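Local coordinates for glutathione transferase (Phanerochaete chrysosporium, PDB 4F0C), which binds oxidized glutathione disulfide and probably transfers glutathione to, or removes it from, small molecules, as a Ure2p-like fungal glutathione transferase, at residues A[91-96]-A[100-105]; A[59-64]-A[78-83]; A[143-148]-A[189-194]; A[158-163]-A[204-209]. All coordinates share one frame; numbering follows the deposited sequence. Where two conformers were deposited one is given.

Contact 1 (A[91-96]-A[100-105]); sequences FSVSTF and IIMTQW. With SO4 (sulfate ion), chain F; SO4 (sulfate ion), chain C.
The ring of Phe96 carries Ile100 on one face: the CG2 methyl lies 4.1 Å above the ring plane, offset toward the rim. At the edge of the Trp105 indole, in its plane, sit Ile101 CG2 and a sulfate oxygen. Trp105 NE1 donates to that oxygen, O3, over 2.8 Å in a nearly straight bond of 168°. Gln104 NE2 reaches O1 of the same ion, while Gln104 OE1 accepts from the backbone N of Trp72 of the second subunit.

Phe96 and Ile100 lie side by side and point the same way, one helical turn apart. Ile100 N donates to Phe96 O over 2.9 Å. The extended first two torsions of Met102 (chi1 -172°, chi2 -179°) carry SD to 4.0 Å from Ser92 CA and 4.1 Å from Val93 CG2; the bend at chi3 turns only CE. Ser92 OG is held by Asp86.

A second sulfate, probably from the crystallisation liquor, is bound at the helix start. Phe96 N gives it a bond of 2.8 Å to O3 and a weak one to O2. Thr95 is the N-cap of helix 96-126, its OG1 capping Asp98 N, and in this chain the loop before it packs on Met102.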
# COMPACT_ATOMS: atom_id res chain seq x y z
N PHE A 91 0.39 15.22 -15.10
CA PHE A 91 -0.31 14.30 -14.19
C PHE A 91 0.50 14.07 -12.94
O PHE A 91 0.41 13.00 -12.32
CB PHE A 91 -0.58 12.96 -14.90
CG PHE A 91 -1.37 13.12 -16.17
CD1 PHE A 91 -2.72 13.37 -16.11
CD2 PHE A 91 -0.74 13.12 -17.40
CE1 PHE A 91 -3.47 13.58 -17.27
CE2 PHE A 91 -1.48 13.33 -18.56
CZ PHE A 91 -2.84 13.57 -18.49
N SER A 92 1.31 15.07 -12.57
CA SER A 92 2.24 14.90 -11.43
C SER A 92 2.70 16.30 -11.00
O SER A 92 2.18 17.32 -11.50
CB SER A 92 3.44 14.01 -11.83
OG SER A 92 4.18 14.61 -12.91
N VAL A 93 3.64 16.36 -10.07
CA VAL A 93 4.00 17.63 -9.42
C VAL A 93 5.50 17.84 -9.38
O VAL A 93 6.27 16.88 -9.49
CB VAL A 93 3.40 17.72 -7.98
CG1 VAL A 93 1.88 17.86 -8.04
CG2 VAL A 93 3.76 16.50 -7.12
N SER A 94 5.93 19.08 -9.17
CA SER A 94 7.37 19.38 -9.22
C SER A 94 8.04 19.60 -7.85
O SER A 94 9.17 19.15 -7.64
CB SER A 94 7.64 20.57 -10.15
OG SER A 94 6.90 21.67 -9.73
N THR A 95 7.35 20.22 -6.91
CA THR A 95 8.01 20.58 -5.64
C THR A 95 8.07 19.40 -4.68
O THR A 95 7.23 18.49 -4.74
CB THR A 95 7.31 21.75 -4.90
OG1 THR A 95 6.05 21.31 -4.37
CG2 THR A 95 7.10 22.97 -5.81
N PHE A 96 9.04 19.42 -3.77
CA PHE A 96 9.13 18.36 -2.77
C PHE A 96 7.84 18.23 -1.95
O PHE A 96 7.30 17.11 -1.80
CB PHE A 96 10.30 18.56 -1.80
CG PHE A 96 10.24 17.61 -0.65
CD1 PHE A 96 10.53 16.27 -0.85
CD2 PHE A 96 9.78 18.02 0.59
CE1 PHE A 96 10.43 15.35 0.20
CE2 PHE A 96 9.69 17.11 1.63
CZ PHE A 96 10.02 15.77 1.43
N ILE A 100 5.68 14.67 -1.94
CA ILE A 100 5.52 13.77 -0.80
C ILE A 100 4.04 13.57 -0.46
O ILE A 100 3.62 12.47 -0.05
CB ILE A 100 6.34 14.19 0.41
CG1 ILE A 100 6.37 13.06 1.46
CG2 ILE A 100 5.87 15.57 1.00
CD1 ILE A 100 7.03 11.76 0.95
N ILE A 101 3.24 14.61 -0.66
CA ILE A 101 1.81 14.46 -0.39
C ILE A 101 1.14 13.64 -1.50
O ILE A 101 0.25 12.82 -1.24
CB ILE A 101 1.14 15.86 -0.23
CG1 ILE A 101 1.74 16.58 0.98
CG2 ILE A 101 -0.41 15.73 -0.12
CD1 ILE A 101 1.66 15.76 2.32
N MET A 102 1.58 13.81 -2.75
CA MET A 102 1.06 12.93 -3.80
C MET A 102 1.38 11.46 -3.46
O MET A 102 0.55 10.55 -3.65
CB MET A 102 1.62 13.33 -5.17
CG MET A 102 0.97 12.60 -6.36
SD MET A 102 1.68 13.08 -7.94
CE MET A 102 3.27 12.24 -7.87
N THR A 103 2.59 11.24 -2.96
CA THR A 103 3.01 9.89 -2.54
C THR A 103 2.19 9.36 -1.36
O THR A 103 1.81 8.18 -1.33
CB THR A 103 4.52 9.87 -2.26
OG1 THR A 103 5.18 10.08 -3.49
CG2 THR A 103 4.99 8.52 -1.70
N GLN A 104 1.92 10.22 -0.39
CA GLN A 104 1.05 9.86 0.73
C GLN A 104 -0.32 9.35 0.23
O GLN A 104 -0.79 8.31 0.66
CB GLN A 104 0.83 11.10 1.59
CG GLN A 104 -0.22 10.95 2.72
CD GLN A 104 -0.61 12.31 3.25
OE1 GLN A 104 0.00 12.81 4.20
NE2 GLN A 104 -1.61 12.96 2.58
N TRP A 105 -0.96 10.10 -0.67
CA TRP A 105 -2.25 9.67 -1.21
C TRP A 105 -2.13 8.37 -1.99
O TRP A 105 -3.04 7.54 -1.94
CB TRP A 105 -2.89 10.79 -2.04
CG TRP A 105 -3.51 11.83 -1.11
CD1 TRP A 105 -2.97 13.03 -0.75
CD2 TRP A 105 -4.74 11.70 -0.39
NE1 TRP A 105 -3.81 13.68 0.13
CE2 TRP A 105 -4.90 12.87 0.38
CE3 TRP A 105 -5.73 10.70 -0.34
CZ2 TRP A 105 -6.02 13.09 1.20
CZ3 TRP A 105 -6.86 10.90 0.49
CH2 TRP A 105 -6.97 12.08 1.26
S SO4 F . 11.56 21.68 -4.13
O1 SO4 F . 12.79 21.94 -3.38
O2 SO4 F . 11.67 20.35 -4.74
O3 SO4 F . 10.43 21.75 -3.22
O4 SO4 F . 11.39 22.68 -5.18
S SO4 C . -3.62 16.23 2.98
O1 SO4 C . -3.37 14.97 3.68
O2 SO4 C . -2.54 17.17 3.20
O3 SO4 C . -3.62 16.13 1.50
O4 SO4 C . -4.90 16.70 3.44

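Contact 2 (A[59-64]-A[78-83]); sequences PALIDH and LLYIVE
Asp63 and Tyr80 cross at about a right angle, with the carboxylate and ring planes 85° apart. The carboxylate meets the tyrosine at the hydroxyl end: Asp63 OD2 lies at the ring edge, near its plane. Tyr80 OH donates to Asp63 OD2 over 2.5 Å, a short bond. The hydroxyl comes to the anti side of OD2, 21° out of the carboxylate plane.

Leu61 also crosses Tyr80 at about a right angle. Its CD2 methyl touches Tyr80 CD2 at 4.0 Å, and the same methyl comes within 4.3 Å of Ile81 CG1. Both Leu61 and Asp63 project from the same side of strand 60-63 toward helix 74-85. The strand and helix segments run in roughly the same direction, 27° apart, with axes 10.7 Å from each other.

All four residues are buried. The carboxylate is well supplied with donors: Tyr85 OH also bonds OD2, and Gln6 NE2 and Tyr65 N hold OD1. Four donors thus reach the buried carboxylate and probably stabilise its negative charge. The Tyr80 bond links helix 74-85 to strand 60-63 of the thioredoxin-like domain, a polar link beside an apolar one.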
# COMPACT_ATOMS: atom_id res chain seq x y z
N PRO A 59 -0.06 -5.73 -11.92
CA PRO A 59 0.75 -5.55 -13.12
C PRO A 59 2.27 -5.57 -12.91
O PRO A 59 2.80 -5.48 -11.78
CB PRO A 59 0.36 -4.15 -13.59
CG PRO A 59 0.14 -3.42 -12.28
CD PRO A 59 -0.61 -4.45 -11.44
N ALA A 60 2.98 -5.68 -14.03
CA ALA A 60 4.40 -5.38 -14.08
C ALA A 60 4.59 -4.67 -15.41
O ALA A 60 3.80 -4.87 -16.34
CB ALA A 60 5.27 -6.68 -14.03
N LEU A 61 5.63 -3.85 -15.49
CA LEU A 61 5.88 -3.01 -16.67
C LEU A 61 7.31 -3.20 -17.11
O LEU A 61 8.22 -3.15 -16.27
CB LEU A 61 5.69 -1.53 -16.31
CG LEU A 61 5.92 -0.53 -17.46
CD1 LEU A 61 4.63 -0.31 -18.18
CD2 LEU A 61 6.48 0.81 -16.94
N ILE A 62 7.53 -3.43 -18.40
CA ILE A 62 8.90 -3.40 -18.94
C ILE A 62 9.06 -2.18 -19.82
O ILE A 62 8.24 -1.97 -20.72
CB ILE A 62 9.22 -4.61 -19.84
CG1 ILE A 62 8.92 -5.93 -19.10
CG2 ILE A 62 10.71 -4.57 -20.30
CD1 ILE A 62 8.96 -7.10 -20.03
N ASP A 63 10.09 -1.37 -19.56
CA ASP A 63 10.38 -0.21 -20.39
C ASP A 63 11.46 -0.58 -21.43
O ASP A 63 12.67 -0.59 -21.16
CB ASP A 63 10.80 0.96 -19.50
CG ASP A 63 10.98 2.26 -20.27
OD1 ASP A 63 11.03 2.26 -21.54
OD2 ASP A 63 11.13 3.30 -19.56
N HIS A 64 11.01 -0.92 -22.63
CA HIS A 64 11.94 -1.38 -23.65
C HIS A 64 12.91 -0.28 -24.12
O HIS A 64 13.94 -0.60 -24.71
CB HIS A 64 11.17 -1.98 -24.84
CG HIS A 64 10.29 -3.13 -24.45
ND1 HIS A 64 10.78 -4.31 -23.93
CD2 HIS A 64 8.94 -3.29 -24.53
CE1 HIS A 64 9.78 -5.14 -23.70
NE2 HIS A 64 8.66 -4.55 -24.07
N LEU A 78 3.12 3.76 -11.64
CA LEU A 78 2.61 5.11 -11.92
C LEU A 78 3.68 6.16 -11.63
O LEU A 78 3.88 7.07 -12.44
CB LEU A 78 1.33 5.44 -11.13
CG LEU A 78 0.11 4.54 -11.34
CD1 LEU A 78 -1.04 4.90 -10.35
CD2 LEU A 78 -0.40 4.60 -12.81
N LEU A 79 4.36 6.04 -10.50
CA LEU A 79 5.44 6.96 -10.14
C LEU A 79 6.57 6.91 -11.14
O LEU A 79 7.12 7.95 -11.50
CB LEU A 79 5.93 6.67 -8.70
CG LEU A 79 4.92 7.19 -7.66
CD1 LEU A 79 5.11 6.48 -6.31
CD2 LEU A 79 5.07 8.74 -7.48
N TYR A 80 6.96 5.70 -11.55
CA TYR A 80 8.04 5.51 -12.51
C TYR A 80 7.70 6.28 -13.80
O TYR A 80 8.51 7.05 -14.31
CB TYR A 80 8.24 4.02 -12.85
CG TYR A 80 9.24 3.77 -14.00
CD1 TYR A 80 10.62 3.74 -13.77
CD2 TYR A 80 8.79 3.57 -15.31
CE1 TYR A 80 11.54 3.52 -14.82
CE2 TYR A 80 9.70 3.37 -16.38
CZ TYR A 80 11.05 3.33 -16.12
OH TYR A 80 11.94 3.11 -17.16
N ILE A 81 6.49 6.06 -14.29
CA ILE A 81 6.09 6.68 -15.55
C ILE A 81 6.10 8.21 -15.47
O ILE A 81 6.61 8.89 -16.38
CB ILE A 81 4.72 6.17 -16.00
CG1 ILE A 81 4.82 4.69 -16.37
CG2 ILE A 81 4.24 6.98 -17.25
CD1 ILE A 81 3.48 4.00 -16.56
N VAL A 82 5.54 8.77 -14.40
CA VAL A 82 5.54 10.25 -14.32
C VAL A 82 6.93 10.84 -14.04
O VAL A 82 7.24 11.94 -14.53
CB VAL A 82 4.48 10.86 -13.36
CG1 VAL A 82 3.06 10.49 -13.83
CG2 VAL A 82 4.73 10.46 -11.89
N GLU A 83 7.75 10.16 -13.25
CA GLU A 83 9.10 10.68 -13.04
C GLU A 83 9.87 10.78 -14.36
O GLU A 83 10.54 11.79 -14.65
CB GLU A 83 9.85 9.83 -12.01
CG GLU A 83 9.42 10.16 -10.58
CD GLU A 83 9.97 11.50 -10.09
OE1 GLU A 83 9.42 12.07 -9.14
OE2 GLU A 83 10.98 11.97 -10.67

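Contact 3 (A[143-148]-A[189-194]); sequences EILRVF and KGFDFE
An aromatic cluster of Phe148, Phe191 and Phe193 joins helix 134-155 to the loop that leads into helix 193-196, in the all-helical C-terminal domain of the glutathione transferase fold. Phe148 and Phe191 meet rim to rim, neither over the face of the other. Their centroids are 6.0 Å apart and the planes differ by 30°. The touching atoms are Phe148 CE2 and Phe191 CE1, at 3.7 Å, and CE1 lies at the edge of the Phe148 ring, near its plane. Phe193 stands obliquely to Phe148, with centroids 5.7 Å apart.

Leu145, one turn before Phe148, adds an aliphatic wall. It slides past Phe191 in the opposite direction, and its CD2 methyl is 4.0 Å from Phe191 CD1. With CG anti to the backbone N (chi1 174°), the Phe191 ring extends toward the helix. One face of this ring has the backbone N of Phe193 over it, 3.7 Å above the plane and offset toward the rim. One face of Phe148 is taken by Ile144 CG2. An alanine at Phe191 would probably cost Leu145 CD2 and the CE2 rim of Phe148 the ring they meet here, opening a gap between loop and helix.

No hydrogen bond crosses the contact. Elsewhere on helix 134-155, Arg146 forms a side-on salt bridge with Glu143 and reaches Asn55 of the second subunit. Asp192 is the N-cap of the short helix and bonds Lys195 N. Beyond the cluster, Phe197 packs edge-to-face on Phe148, helix 174-184 touches Phe148 and Phe193, and helix 198-209 touches Phe193.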
# COMPACT_ATOMS: atom_id res chain seq x y z
N GLU A 143 -16.04 -1.10 5.03
CA GLU A 143 -14.75 -0.41 4.85
C GLU A 143 -14.73 0.40 3.55
O GLU A 143 -14.17 1.49 3.49
CB GLU A 143 -13.56 -1.40 4.87
CG GLU A 143 -12.18 -0.71 4.78
CD GLU A 143 -11.83 0.18 6.02
OE1 GLU A 143 -12.62 0.20 6.99
OE2 GLU A 143 -10.79 0.85 6.01
N ILE A 144 -15.35 -0.13 2.50
CA ILE A 144 -15.51 0.67 1.29
C ILE A 144 -16.23 2.00 1.59
O ILE A 144 -15.78 3.05 1.16
CB ILE A 144 -16.30 -0.11 0.19
CG1 ILE A 144 -15.41 -1.25 -0.33
CG2 ILE A 144 -16.79 0.83 -0.88
CD1 ILE A 144 -16.14 -2.29 -1.24
N LEU A 145 -17.35 1.93 2.30
CA LEU A 145 -18.11 3.15 2.64
C LEU A 145 -17.27 4.08 3.51
O LEU A 145 -17.38 5.32 3.41
CB LEU A 145 -19.42 2.81 3.35
CG LEU A 145 -20.40 1.90 2.59
CD1 LEU A 145 -21.72 1.77 3.36
CD2 LEU A 145 -20.62 2.49 1.20
N ARG A 146 -16.45 3.49 4.38
CA ARG A 146 -15.60 4.31 5.26
C ARG A 146 -14.60 5.09 4.41
O ARG A 146 -14.38 6.31 4.62
CB ARG A 146 -14.87 3.48 6.32
CG ARG A 146 -14.25 4.36 7.45
CD ARG A 146 -13.16 3.61 8.27
NE ARG A 146 -12.01 3.27 7.43
CZ ARG A 146 -11.01 4.11 7.16
NH1 ARG A 146 -11.00 5.36 7.64
NH2 ARG A 146 -10.02 3.68 6.38
N VAL A 147 -13.97 4.40 3.46
CA VAL A 147 -13.01 5.04 2.57
C VAL A 147 -13.70 6.12 1.73
O VAL A 147 -13.15 7.20 1.55
CB VAL A 147 -12.29 4.01 1.68
CG1 VAL A 147 -11.50 4.68 0.49
CG2 VAL A 147 -11.36 3.11 2.58
N PHE A 148 -14.89 5.81 1.21
CA PHE A 148 -15.70 6.83 0.53
C PHE A 148 -15.92 8.06 1.43
O PHE A 148 -15.82 9.20 0.97
CB PHE A 148 -17.07 6.28 0.14
CG PHE A 148 -17.06 5.41 -1.09
CD1 PHE A 148 -15.93 5.29 -1.89
CD2 PHE A 148 -18.22 4.70 -1.46
CE1 PHE A 148 -15.94 4.47 -3.02
CE2 PHE A 148 -18.23 3.88 -2.59
CZ PHE A 148 -17.10 3.77 -3.37
N LYS A 189 -27.37 -1.85 1.35
CA LYS A 189 -28.05 -0.95 2.30
C LYS A 189 -28.48 0.38 1.65
O LYS A 189 -28.32 1.46 2.24
CB LYS A 189 -27.18 -0.72 3.54
CG LYS A 189 -26.71 -2.03 4.19
CD LYS A 189 -27.43 -2.32 5.49
CE LYS A 189 -27.12 -3.73 5.99
NZ LYS A 189 -28.14 -4.74 5.54
N GLY A 190 -29.01 0.28 0.44
CA GLY A 190 -29.56 1.44 -0.24
C GLY A 190 -28.52 2.36 -0.86
O GLY A 190 -28.83 3.51 -1.18
N PHE A 191 -27.31 1.86 -1.01
CA PHE A 191 -26.21 2.67 -1.54
C PHE A 191 -26.61 3.45 -2.79
O PHE A 191 -27.15 2.87 -3.73
CB PHE A 191 -25.01 1.79 -1.90
CG PHE A 191 -23.88 2.54 -2.59
CD1 PHE A 191 -23.02 3.35 -1.84
CD2 PHE A 191 -23.68 2.44 -3.96
CE1 PHE A 191 -21.97 4.05 -2.46
CE2 PHE A 191 -22.64 3.15 -4.59
CZ PHE A 191 -21.78 3.94 -3.84
N ASP A 192 -26.35 4.75 -2.78
CA ASP A 192 -26.61 5.61 -3.93
C ASP A 192 -25.38 6.53 -3.98
O ASP A 192 -25.21 7.34 -3.08
CB ASP A 192 -27.91 6.40 -3.73
CG ASP A 192 -28.28 7.28 -4.94
OD1 ASP A 192 -27.43 8.04 -5.44
OD2 ASP A 192 -29.44 7.22 -5.39
N PHE A 193 -24.51 6.35 -4.97
CA PHE A 193 -23.20 7.01 -4.99
C PHE A 193 -23.36 8.54 -4.88
O PHE A 193 -22.78 9.17 -4.00
CB PHE A 193 -22.47 6.65 -6.29
CG PHE A 193 -21.01 7.04 -6.34
CD1 PHE A 193 -20.25 7.22 -5.19
CD2 PHE A 193 -20.39 7.20 -7.58
CE1 PHE A 193 -18.89 7.56 -5.29
CE2 PHE A 193 -19.06 7.53 -7.69
CZ PHE A 193 -18.30 7.70 -6.55
N GLU A 194 -24.12 9.12 -5.81
CA GLU A 194 -24.29 10.58 -5.81
C GLU A 194 -24.95 11.14 -4.54
O GLU A 194 -24.51 12.16 -4.00
CB GLU A 194 -25.04 11.08 -7.04
CG GLU A 194 -25.12 12.63 -7.06
CD GLU A 194 -25.74 13.17 -8.33
OE1 GLU A 194 -26.09 12.34 -9.21
OE2 GLU A 194 -25.87 14.41 -8.44

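Contact 4 (A[158-163]-A[204-209]); sequences RQWLVA and HTALIT. With SO4 (sulfate ion), chain C.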
# COMPACT_ATOMS: atom_id res chain seq x y z
N ARG A 158 -11.73 20.34 -1.83
CA ARG A 158 -10.66 20.47 -2.82
C ARG A 158 -11.10 19.78 -4.09
O ARG A 158 -11.85 18.81 -4.02
CB ARG A 158 -9.32 19.85 -2.33
CG ARG A 158 -9.35 18.34 -2.12
CD ARG A 158 -8.00 17.82 -1.54
NE ARG A 158 -7.85 18.17 -0.10
CZ ARG A 158 -6.90 17.65 0.69
NH1 ARG A 158 -6.04 16.77 0.18
NH2 ARG A 158 -6.83 17.99 1.98
N GLN A 159 -10.66 20.30 -5.23
CA GLN A 159 -11.09 19.75 -6.52
C GLN A 159 -10.42 18.40 -6.79
O GLN A 159 -11.05 17.48 -7.33
CB GLN A 159 -10.75 20.73 -7.65
CG GLN A 159 -11.28 20.23 -8.99
CD GLN A 159 -11.16 21.24 -10.09
OE1 GLN A 159 -10.53 22.31 -9.92
NE2 GLN A 159 -11.77 20.93 -11.23
N TRP A 160 -9.14 18.31 -6.44
CA TRP A 160 -8.28 17.15 -6.71
C TRP A 160 -7.48 16.89 -5.43
O TRP A 160 -7.33 17.79 -4.61
CB TRP A 160 -7.27 17.48 -7.84
CG TRP A 160 -7.91 17.89 -9.14
CD1 TRP A 160 -7.87 19.11 -9.73
CD2 TRP A 160 -8.66 17.04 -10.02
NE1 TRP A 160 -8.56 19.09 -10.93
CE2 TRP A 160 -9.05 17.83 -11.13
CE3 TRP A 160 -9.03 15.70 -9.97
CZ2 TRP A 160 -9.82 17.32 -12.17
CZ3 TRP A 160 -9.81 15.19 -11.03
CH2 TRP A 160 -10.17 16.00 -12.11
N LEU A 161 -6.90 15.70 -5.28
CA LEU A 161 -6.26 15.37 -4.00
C LEU A 161 -5.05 16.23 -3.65
O LEU A 161 -4.86 16.59 -2.50
CB LEU A 161 -5.85 13.89 -3.95
CG LEU A 161 -7.09 12.99 -3.90
CD1 LEU A 161 -6.68 11.52 -4.10
CD2 LEU A 161 -7.84 13.16 -2.58
N VAL A 162 -4.22 16.57 -4.65
CA VAL A 162 -2.98 17.29 -4.35
C VAL A 162 -2.78 18.45 -5.27
O VAL A 162 -3.02 18.33 -6.47
CB VAL A 162 -1.73 16.36 -4.50
CG1 VAL A 162 -0.47 17.10 -4.02
CG2 VAL A 162 -1.96 15.05 -3.68
N ALA A 163 -2.33 19.57 -4.71
CA ALA A 163 -1.88 20.71 -5.50
C ALA A 163 -2.94 21.30 -6.43
O ALA A 163 -2.59 22.00 -7.39
CB ALA A 163 -0.61 20.34 -6.31
N HIS A 204 -15.07 11.45 -9.12
CA HIS A 204 -15.03 10.20 -9.90
C HIS A 204 -15.61 10.43 -11.28
O HIS A 204 -15.08 9.96 -12.28
CB HIS A 204 -15.81 9.10 -9.17
CG HIS A 204 -15.74 7.77 -9.85
ND1 HIS A 204 -14.61 6.97 -9.81
CD2 HIS A 204 -16.65 7.09 -10.59
CE1 HIS A 204 -14.83 5.87 -10.51
NE2 HIS A 204 -16.06 5.91 -10.98
N THR A 205 -16.72 11.16 -11.37
CA THR A 205 -17.35 11.37 -12.67
C THR A 205 -16.45 12.19 -13.58
O THR A 205 -16.37 11.93 -14.78
CB THR A 205 -18.75 12.04 -12.53
OG1 THR A 205 -19.58 11.17 -11.76
CG2 THR A 205 -19.41 12.32 -13.91
N ALA A 206 -15.78 13.18 -13.01
CA ALA A 206 -14.90 14.00 -13.80
C ALA A 206 -13.76 13.12 -14.36
O ALA A 206 -13.38 13.24 -15.52
CB ALA A 206 -14.35 15.18 -12.99
N LEU A 207 -13.28 12.17 -13.55
CA LEU A 207 -12.19 11.28 -13.96
C LEU A 207 -12.61 10.34 -15.07
O LEU A 207 -11.93 10.25 -16.10
CB LEU A 207 -11.64 10.50 -12.74
CG LEU A 207 -10.82 11.35 -11.76
CD1 LEU A 207 -10.78 10.75 -10.36
CD2 LEU A 207 -9.40 11.54 -12.32
N ILE A 208 -13.73 9.65 -14.91
CA ILE A 208 -14.09 8.62 -15.88
C ILE A 208 -14.63 9.20 -17.19
O ILE A 208 -14.75 8.48 -18.17
CB ILE A 208 -15.11 7.59 -15.32
CG1 ILE A 208 -16.46 8.25 -15.03
CG2 ILE A 208 -14.54 6.90 -14.06
CD1 ILE A 208 -17.52 7.25 -14.55
N THR A 209 -14.93 10.50 -17.21
CA THR A 209 -15.37 11.12 -18.46
C THR A 209 -14.21 11.71 -19.26
O THR A 209 -14.38 12.09 -20.41
CB THR A 209 -16.52 12.16 -18.24
OG1 THR A 209 -16.06 13.19 -17.36
CG2 THR A 209 -17.69 11.51 -17.59
S SO4 C . -3.62 16.23 2.98
O1 SO4 C . -3.37 14.97 3.68
O2 SO4 C . -2.54 17.17 3.20
O3 SO4 C . -3.62 16.13 1.50
O4 SO4 C . -4.90 16.70 3.44
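The irregular loop 158-163 runs past residues 204-209 of helix 198-209 without a backbone bond to them, and the nearest CA atoms, those of Trp160 and Leu207, are 10.1 Å apart. The indole of Trp160 spans the distance. Its CZ3 touches Leu207 CD2 at 3.9 Å, the two side chains sliding past each other in opposite directions. Trp160 CH2 reaches Ala206 CB at 4.3 Å. Gln159 CG lies over one face of the indole, 3.5 Å above its plane and offset toward the rim.

Arg158 holds a sulfate, probably from the crystallisation liquor, with two nitrogens. Arg158 NH2 donates to O4 over 2.7 Å at 172°, and Arg158 NH1 to O3 over 2.8 Å. The chain bends at chi3 (74°), and NH1 also turns back to Leu161 O, at 2.9 Å, on a lone pair in the carbonyl plane. A leucine in place of Arg158 would probably leave the sulfate without its charged partner and Leu161 O without this donor. Trp105 and Gln104 of the same chain and Trp72 of the second subunit also bond the ion.

Leu166 and Asp170 touch both Trp160 and Leu207. The whole is loop-on-helix packing within the helical C-terminal domain.

How the contacts relate
Contact 2 comes first along the chain, in the N-terminal thioredoxin-like domain. Contact 1 follows at the start of helix 96-126, and the segments of contacts 3 and 4 then alternate within the C-terminal domain. Contacts 1 and 2 have centres about 16 Å apart and touch where Met102 packs on Leu79, joining the two domains. Contact 1 meets contact 4, centres about 15 Å apart, through Val162 against Met102 and Trp105; one sulfate bonds to both. Contacts 3 and 4, centres about 18 Å apart, meet at Phe193 and His204. Contacts 2 and 3 have centres about 32 Å apart. Packing thus runs from contact 2 on helix 74-85 through contacts 1 and 4 to contact 3 on helix 134-155.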